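Local coordinates for protein tRNA-5-methyluridine(54) 2-sulfurtransferase (Pyrococcus horikoshii, PDB 3VRH) that catalyses the ATP-dependent 2-thiolation of 5-methyluridine 54 in the T loop of tRNA, a modification that stabilises tRNAs in thermophiles, at residues 48-53 against 150-155; 63-68 against 99-104; 77-82 against 137-142. All blocks are in the same frame, centred on the assembly; numbering follows the deposited sequence.

Contact 1 of 3, residues 48-53 against 150-155; sequences ERILVA and AIATGH. With BCN (bicine), chain D.
Ala152 CB packs against two side chains of the neighbouring strand, Ile50 CG2 and Val52 CG2, each 4.1 Å away. Ile50 reaches it because CG2 stands anti to the backbone N, while CG1 turns back beside that N (chi1 -51°). Helix 58-69 packs on this face of the sheet through Ala64 and Leu67. Leu51 and Ile151 emerge on the other face, beneath helix 127-145, and meet each other only loosely. Two backbone bonds zip the parallel strands together: Leu51 N donates to Ala150 O (2.9 Å), and Leu51 O accepts from Ala152 N at 2.9 Å. The same Leu51 O also takes a CA-H contact from Ile151 CA at 3.3 Å. At the C-terminal ends of the strands the chemistry turns polar. Bicine O6 donates to Ala53 O over 2.8 Å, and its O21 lies over one face of the His155 ring, offset toward the rim. Thr153 OG1 hydrogen-bonds His155 ND1 (2.9 Å), tying the ring to its own loop. Ala53 and Gly154 bind ATP, so these adjoining parallel strands end at the nucleotide site of a PP-loop, HUP-type alpha/beta domain.

Contact 2 of 3, residues 63-68 against 99-104; sequences TAYVLK and KLIGAP
A Schellman motif closes helix 87-101 where it meets helix 58-69: Gly102, with positive phi, is its C-prime residue, and Gly102 N bonds back to Lys99 O. Just before this turn, Ile101 pushes its side chain against the other helix; its longer branch, CG1-CD1, meets Ala64 and Tyr65, and its CG2 branch meets Lys68. Ile101 CD1 rests 3.8 Å from Ala64 CB and close to the backbone N of Tyr65. CG1 comes obliquely to the phenol ring, 3.8 Å from Tyr65 CD2. With CG1 beside the backbone N (chi1 -70°), Ile101 CG2 stands anti to it and lies 3.8 Å from Lys68 CB. Cut back to an alanine, Ile101 would lose CG1, CG2 and CD1, which would probably open a gap beside Ala64 and Tyr65 and take from Lys68 CB its apolar neighbour. Lys68, bent at chi2 (75°), runs past the helix end: Lys68 CG is 3.7 Å from Ile101 O and Lys68 CE 3.5 Å from Gly102 O. Tyr65 also touches Val211 of helix 201-211, and Ala64 packs beneath on Ile74 and Cys76 of strand 73-80. Both helices flank that strand in the chain, as in the successive beta-alpha-beta units of a Rossmann-like PP-loop domain.

Contact 3 of 3, residues 77-82 against 137-142; sequences LHINLG and YIMNKF
One face of the Phe142 ring carries Leu77 CD1, 4.3 Å from the centroid and only 7° off the ring normal, a CH-pi contact centred over the ring. The ring also meets that of His106, their planes inclined at about 50°. This is strand-on-helix packing in the alpha/beta PP-loop domain: helix 127-145 packs on one face of the central sheet, its 137-142 part running obliquely antiparallel to strand residues 77-80. In Leu77, chi1 (165°) swings CG toward the helix, and chi2 then turns CD1 over the ring and CD2 to 4.0 Å from Phe142 CB, at the root of the same side chain. Two residues along, Ile79 offers its CD1 to the preceding turn of the helix. There the methyl meets Ile138 CG2 at 3.8 Å, the two side chains crossing at a slant, and the side chain of Met139 at about a right angle. All five of these side chains are buried. The seam borders the nucleotide site: Ile79 binds ATP and lies near Lys135, another ATP-binding residue, while Met139 packs on Ala53. The tightest apolar approach is Ile79 CD1 to Met139 CG, 3.6 Å.

Contacts 1 and 3 are buried, whereas contact 2 lies nearer the surface, where the aliphatic part of a lysine and a helix end join the apolar packing. Their chemistry follows their place: contact 1 joins two strands within the sheet by backbone bonds, contact 3 lays a helix on one face of it chiefly through apolar side chains, and contact 2 pairs two helices on the other face. Contacts 1 and 3 use adjacent strands of one sheet, joined by a probable hydrogen bond from Leu77 N to Val52 O. Strand 73-80, which carries contact 3, follows one helix of contact 2 and precedes the other, although contacts 2 and 3 do not touch.

Contact 1 of 3, residues 48-53 against 150-155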
# COMPACT_ATOMS: atom_id res chain seq x y z
N GLU A 48 -27.14 -5.56 -24.45
CA GLU A 48 -27.29 -6.13 -23.10
C GLU A 48 -28.35 -5.43 -22.25
O GLU A 48 -28.57 -4.22 -22.36
CB GLU A 48 -25.95 -6.12 -22.37
CG GLU A 48 -25.08 -7.33 -22.62
CD GLU A 48 -23.69 -7.19 -22.02
OE1 GLU A 48 -23.04 -6.15 -22.23
OE2 GLU A 48 -23.26 -8.14 -21.34
N ARG A 49 -29.03 -6.21 -21.41
CA ARG A 49 -29.94 -5.65 -20.43
C ARG A 49 -29.17 -5.43 -19.14
O ARG A 49 -28.72 -6.37 -18.50
CB ARG A 49 -31.15 -6.56 -20.22
CG ARG A 49 -32.24 -5.91 -19.36
CD ARG A 49 -33.64 -6.31 -19.82
NE ARG A 49 -34.60 -6.26 -18.72
CZ ARG A 49 -34.88 -7.30 -17.95
NH1 ARG A 49 -34.28 -8.47 -18.17
NH2 ARG A 49 -35.77 -7.19 -16.95
N ILE A 50 -28.99 -4.18 -18.77
CA ILE A 50 -28.09 -3.85 -17.67
C ILE A 50 -28.83 -3.36 -16.44
O ILE A 50 -29.75 -2.56 -16.53
CB ILE A 50 -27.09 -2.79 -18.12
CG1 ILE A 50 -26.44 -3.24 -19.44
CG2 ILE A 50 -26.06 -2.54 -17.03
CD1 ILE A 50 -25.98 -2.11 -20.35
N LEU A 51 -28.41 -3.87 -15.28
CA LEU A 51 -29.00 -3.45 -14.02
C LEU A 51 -28.01 -2.56 -13.26
O LEU A 51 -26.84 -2.92 -13.12
CB LEU A 51 -29.33 -4.68 -13.18
CG LEU A 51 -29.93 -4.34 -11.81
CD1 LEU A 51 -31.34 -3.79 -11.99
CD2 LEU A 51 -29.92 -5.53 -10.85
N VAL A 52 -28.46 -1.39 -12.81
CA VAL A 52 -27.60 -0.52 -11.97
C VAL A 52 -28.19 -0.43 -10.57
O VAL A 52 -29.37 -0.07 -10.39
CB VAL A 52 -27.43 0.90 -12.56
CG1 VAL A 52 -26.52 1.74 -11.66
CG2 VAL A 52 -26.86 0.83 -13.97
N ALA A 53 -27.38 -0.79 -9.58
CA ALA A 53 -27.82 -0.78 -8.18
C ALA A 53 -27.69 0.63 -7.69
O ALA A 53 -26.58 1.12 -7.53
CB ALA A 53 -26.95 -1.71 -7.33
N ALA A 150 -25.99 -8.11 -17.00
CA ALA A 150 -24.86 -7.44 -16.37
C ALA A 150 -25.35 -6.52 -15.26
O ALA A 150 -26.45 -5.98 -15.32
CB ALA A 150 -24.10 -6.63 -17.41
N ILE A 151 -24.51 -6.37 -14.25
CA ILE A 151 -24.72 -5.39 -13.19
C ILE A 151 -23.60 -4.37 -13.30
O ILE A 151 -22.42 -4.74 -13.32
CB ILE A 151 -24.65 -6.07 -11.82
CG1 ILE A 151 -25.81 -7.04 -11.65
CG2 ILE A 151 -24.61 -5.05 -10.70
CD1 ILE A 151 -25.68 -7.94 -10.46
N ALA A 152 -23.96 -3.10 -13.40
CA ALA A 152 -22.96 -2.03 -13.39
C ALA A 152 -22.99 -1.32 -12.04
O ALA A 152 -24.07 -0.96 -11.56
CB ALA A 152 -23.22 -1.05 -14.52
N THR A 153 -21.82 -1.14 -11.42
CA THR A 153 -21.70 -0.38 -10.18
C THR A 153 -20.92 0.93 -10.40
O THR A 153 -20.37 1.16 -11.47
CB THR A 153 -21.05 -1.22 -9.07
OG1 THR A 153 -19.70 -1.53 -9.44
CG2 THR A 153 -21.82 -2.53 -8.86
N GLY A 154 -20.91 1.79 -9.39
CA GLY A 154 -20.41 3.15 -9.54
C GLY A 154 -18.99 3.41 -9.02
O GLY A 154 -18.55 4.56 -8.98
N HIS A 155 -18.29 2.35 -8.65
CA HIS A 155 -16.89 2.44 -8.21
C HIS A 155 -16.05 3.21 -9.20
O HIS A 155 -15.98 2.87 -10.38
CB HIS A 155 -16.30 1.05 -8.04
CG HIS A 155 -17.00 0.20 -7.03
ND1 HIS A 155 -18.26 -0.33 -7.24
CD2 HIS A 155 -16.62 -0.23 -5.80
CE1 HIS A 155 -18.62 -1.04 -6.19
NE2 HIS A 155 -17.64 -0.99 -5.30
N1 BCN D . -22.03 2.07 -5.57
C1 BCN D . -20.70 2.77 -5.79
C2 BCN D . -19.76 2.68 -4.65
O21 BCN D . -19.85 1.68 -3.88
O22 BCN D . -18.91 3.58 -4.44
C3 BCN D . -23.03 2.98 -4.96
C4 BCN D . -22.78 4.51 -5.04
O4 BCN D . -23.70 5.29 -5.12
C5 BCN D . -22.54 1.59 -6.86
C6 BCN D . -23.68 0.66 -6.74
O6 BCN D . -24.00 -0.02 -7.65

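Contact 2 of 3, residues 63-68 against 99-104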
# COMPACT_ATOMS: atom_id res chain seq x y z
N THR A 63 -23.58 6.72 -12.68
CA THR A 63 -23.39 5.52 -13.49
C THR A 63 -24.64 5.31 -14.33
O THR A 63 -24.56 5.23 -15.55
CB THR A 63 -23.12 4.26 -12.64
OG1 THR A 63 -21.89 4.41 -11.92
CG2 THR A 63 -23.02 3.03 -13.52
N ALA A 64 -25.80 5.24 -13.68
CA ALA A 64 -27.05 4.99 -14.40
C ALA A 64 -27.35 6.13 -15.36
O ALA A 64 -27.85 5.90 -16.46
CB ALA A 64 -28.20 4.79 -13.44
N TYR A 65 -27.04 7.34 -14.94
CA TYR A 65 -27.27 8.51 -15.76
C TYR A 65 -26.49 8.42 -17.07
O TYR A 65 -27.05 8.65 -18.14
CB TYR A 65 -26.91 9.80 -15.01
CG TYR A 65 -27.32 11.06 -15.77
CD1 TYR A 65 -26.56 11.53 -16.85
CD2 TYR A 65 -28.45 11.79 -15.41
CE1 TYR A 65 -26.90 12.66 -17.54
CE2 TYR A 65 -28.82 12.94 -16.11
CZ TYR A 65 -28.03 13.37 -17.18
OH TYR A 65 -28.37 14.50 -17.88
N VAL A 66 -25.20 8.12 -16.98
CA VAL A 66 -24.35 8.11 -18.16
C VAL A 66 -24.59 6.91 -19.07
O VAL A 66 -24.61 7.06 -20.29
CB VAL A 66 -22.84 8.23 -17.81
CG1 VAL A 66 -21.98 8.15 -19.07
CG2 VAL A 66 -22.56 9.55 -17.10
N LEU A 67 -24.74 5.72 -18.49
CA LEU A 67 -25.06 4.55 -19.30
C LEU A 67 -26.32 4.82 -20.13
O LEU A 67 -26.39 4.43 -21.29
CB LEU A 67 -25.27 3.32 -18.43
CG LEU A 67 -24.02 2.76 -17.75
CD1 LEU A 67 -24.35 1.51 -17.00
CD2 LEU A 67 -22.92 2.50 -18.76
N LYS A 68 -27.28 5.52 -19.53
CA LYS A 68 -28.54 5.87 -20.20
C LYS A 68 -28.28 6.85 -21.33
O LYS A 68 -28.74 6.65 -22.46
CB LYS A 68 -29.52 6.51 -19.20
CG LYS A 68 -30.92 6.74 -19.74
CD LYS A 68 -31.69 5.44 -19.85
CE LYS A 68 -33.09 5.69 -20.41
NZ LYS A 68 -33.75 4.41 -20.75
N LYS A 99 -36.15 9.04 -11.94
CA LYS A 99 -37.13 9.85 -12.67
C LYS A 99 -36.38 10.79 -13.62
O LYS A 99 -36.70 10.90 -14.80
CB LYS A 99 -37.98 10.67 -11.69
CG LYS A 99 -39.46 10.34 -11.67
CD LYS A 99 -39.79 9.18 -10.74
CE LYS A 99 -41.27 8.77 -10.85
NZ LYS A 99 -41.59 8.16 -12.18
N LEU A 100 -35.37 11.47 -13.08
CA LEU A 100 -34.54 12.37 -13.88
C LEU A 100 -33.84 11.59 -15.00
O LEU A 100 -33.79 12.03 -16.14
CB LEU A 100 -33.49 13.05 -13.01
CG LEU A 100 -32.64 14.09 -13.73
CD1 LEU A 100 -33.52 15.25 -14.17
CD2 LEU A 100 -31.48 14.58 -12.86
N ILE A 101 -33.31 10.42 -14.67
CA ILE A 101 -32.56 9.62 -15.64
C ILE A 101 -33.51 9.04 -16.66
O ILE A 101 -33.17 8.93 -17.84
CB ILE A 101 -31.81 8.47 -14.97
CG1 ILE A 101 -30.65 9.00 -14.12
CG2 ILE A 101 -31.28 7.48 -16.01
CD1 ILE A 101 -30.17 8.00 -13.11
N GLY A 102 -34.69 8.66 -16.20
CA GLY A 102 -35.67 8.04 -17.08
C GLY A 102 -35.49 6.53 -17.13
O GLY A 102 -35.74 5.90 -18.15
N ALA A 103 -35.05 5.95 -16.02
CA ALA A 103 -34.87 4.51 -15.97
C ALA A 103 -35.91 3.91 -15.05
O ALA A 103 -36.24 4.49 -14.02
CB ALA A 103 -33.45 4.18 -15.46
N PRO A 104 -36.44 2.74 -15.42
CA PRO A 104 -37.32 2.00 -14.50
C PRO A 104 -36.57 1.70 -13.20
O PRO A 104 -35.39 1.32 -13.24
CB PRO A 104 -37.59 0.68 -15.23
CG PRO A 104 -37.18 0.91 -16.66
CD PRO A 104 -36.10 1.97 -16.62

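Contact 3 of 3, residues 77-82 against 137-142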
# COMPACT_ATOMS: atom_id res chain seq x y z
N LEU A 77 -32.03 -0.73 -9.61
CA LEU A 77 -32.51 -1.39 -8.42
C LEU A 77 -32.02 -0.62 -7.20
O LEU A 77 -30.82 -0.37 -7.06
CB LEU A 77 -32.00 -2.82 -8.35
CG LEU A 77 -32.13 -3.51 -6.99
CD1 LEU A 77 -33.59 -3.75 -6.64
CD2 LEU A 77 -31.34 -4.82 -6.95
N HIS A 78 -32.95 -0.26 -6.32
CA HIS A 78 -32.58 0.36 -5.06
C HIS A 78 -32.85 -0.59 -3.92
O HIS A 78 -33.96 -1.08 -3.78
CB HIS A 78 -33.35 1.65 -4.81
CG HIS A 78 -33.14 2.21 -3.45
ND1 HIS A 78 -31.96 2.81 -3.06
CD2 HIS A 78 -33.96 2.27 -2.37
CE1 HIS A 78 -32.06 3.21 -1.81
NE2 HIS A 78 -33.27 2.90 -1.37
N ILE A 79 -31.84 -0.84 -3.10
CA ILE A 79 -32.01 -1.74 -1.99
C ILE A 79 -32.09 -0.93 -0.71
O ILE A 79 -31.10 -0.38 -0.23
CB ILE A 79 -30.88 -2.78 -1.93
CG1 ILE A 79 -30.92 -3.66 -3.19
CG2 ILE A 79 -30.97 -3.63 -0.65
CD1 ILE A 79 -29.63 -4.46 -3.43
N ASN A 80 -33.32 -0.86 -0.19
CA ASN A 80 -33.66 -0.09 0.99
C ASN A 80 -33.21 -0.87 2.25
O ASN A 80 -33.65 -2.00 2.47
CB ASN A 80 -35.17 0.21 0.95
CG ASN A 80 -35.66 0.96 2.19
OD1 ASN A 80 -35.27 0.66 3.32
ND2 ASN A 80 -36.53 1.93 1.97
N LEU A 81 -32.34 -0.25 3.05
CA LEU A 81 -31.67 -0.95 4.16
C LEU A 81 -32.54 -1.07 5.41
O LEU A 81 -32.18 -1.77 6.35
CB LEU A 81 -30.33 -0.30 4.49
CG LEU A 81 -29.39 -0.07 3.30
CD1 LEU A 81 -28.03 0.48 3.76
CD2 LEU A 81 -29.23 -1.36 2.50
N GLY A 82 -33.67 -0.38 5.42
CA GLY A 82 -34.61 -0.52 6.51
C GLY A 82 -34.21 0.15 7.81
O GLY A 82 -34.58 -0.28 8.91
N TYR A 137 -25.67 -9.89 -2.39
CA TYR A 137 -26.44 -11.09 -2.68
C TYR A 137 -27.72 -10.72 -3.41
O TYR A 137 -28.08 -11.33 -4.42
CB TYR A 137 -26.80 -11.84 -1.39
CG TYR A 137 -27.71 -13.04 -1.64
CD1 TYR A 137 -29.09 -12.92 -1.57
CD2 TYR A 137 -27.18 -14.30 -1.94
CE1 TYR A 137 -29.92 -14.00 -1.80
CE2 TYR A 137 -28.00 -15.38 -2.16
CZ TYR A 137 -29.38 -15.22 -2.09
OH TYR A 137 -30.22 -16.29 -2.31
N ILE A 138 -28.42 -9.72 -2.88
CA ILE A 138 -29.70 -9.30 -3.45
C ILE A 138 -29.52 -8.75 -4.86
O ILE A 138 -30.32 -9.03 -5.74
CB ILE A 138 -30.41 -8.27 -2.56
CG1 ILE A 138 -30.84 -8.91 -1.24
CG2 ILE A 138 -31.64 -7.69 -3.29
CD1 ILE A 138 -31.54 -7.96 -0.27
N MET A 139 -28.45 -7.97 -5.06
CA MET A 139 -28.17 -7.40 -6.38
C MET A 139 -28.02 -8.53 -7.38
O MET A 139 -28.57 -8.48 -8.47
CB MET A 139 -26.87 -6.58 -6.39
CG MET A 139 -26.94 -5.21 -5.73
SD MET A 139 -25.25 -4.63 -5.48
CE MET A 139 -24.64 -4.70 -7.15
N ASN A 140 -27.24 -9.53 -6.99
CA ASN A 140 -26.97 -10.62 -7.90
C ASN A 140 -28.18 -11.51 -8.14
O ASN A 140 -28.47 -11.84 -9.27
CB ASN A 140 -25.77 -11.45 -7.45
CG ASN A 140 -25.46 -12.58 -8.41
OD1 ASN A 140 -24.96 -12.36 -9.51
ND2 ASN A 140 -25.76 -13.79 -8.00
N LYS A 141 -28.89 -11.90 -7.08
CA LYS A 141 -30.05 -12.76 -7.27
C LYS A 141 -31.20 -12.06 -8.01
O LYS A 141 -31.95 -12.70 -8.74
CB LYS A 141 -30.56 -13.36 -5.96
CG LYS A 141 -31.60 -14.47 -6.18
CD LYS A 141 -31.83 -15.34 -4.96
CE LYS A 141 -32.49 -16.66 -5.36
NZ LYS A 141 -33.60 -16.43 -6.35
N PHE A 142 -31.30 -10.74 -7.85
CA PHE A 142 -32.31 -9.96 -8.56
C PHE A 142 -31.96 -9.88 -10.03
O PHE A 142 -32.83 -9.98 -10.89
CB PHE A 142 -32.42 -8.53 -7.99
CG PHE A 142 -33.54 -7.73 -8.61
CD1 PHE A 142 -33.35 -7.06 -9.81
CD2 PHE A 142 -34.78 -7.69 -8.00
CE1 PHE A 142 -34.38 -6.35 -10.38
CE2 PHE A 142 -35.81 -6.97 -8.57
CZ PHE A 142 -35.60 -6.31 -9.76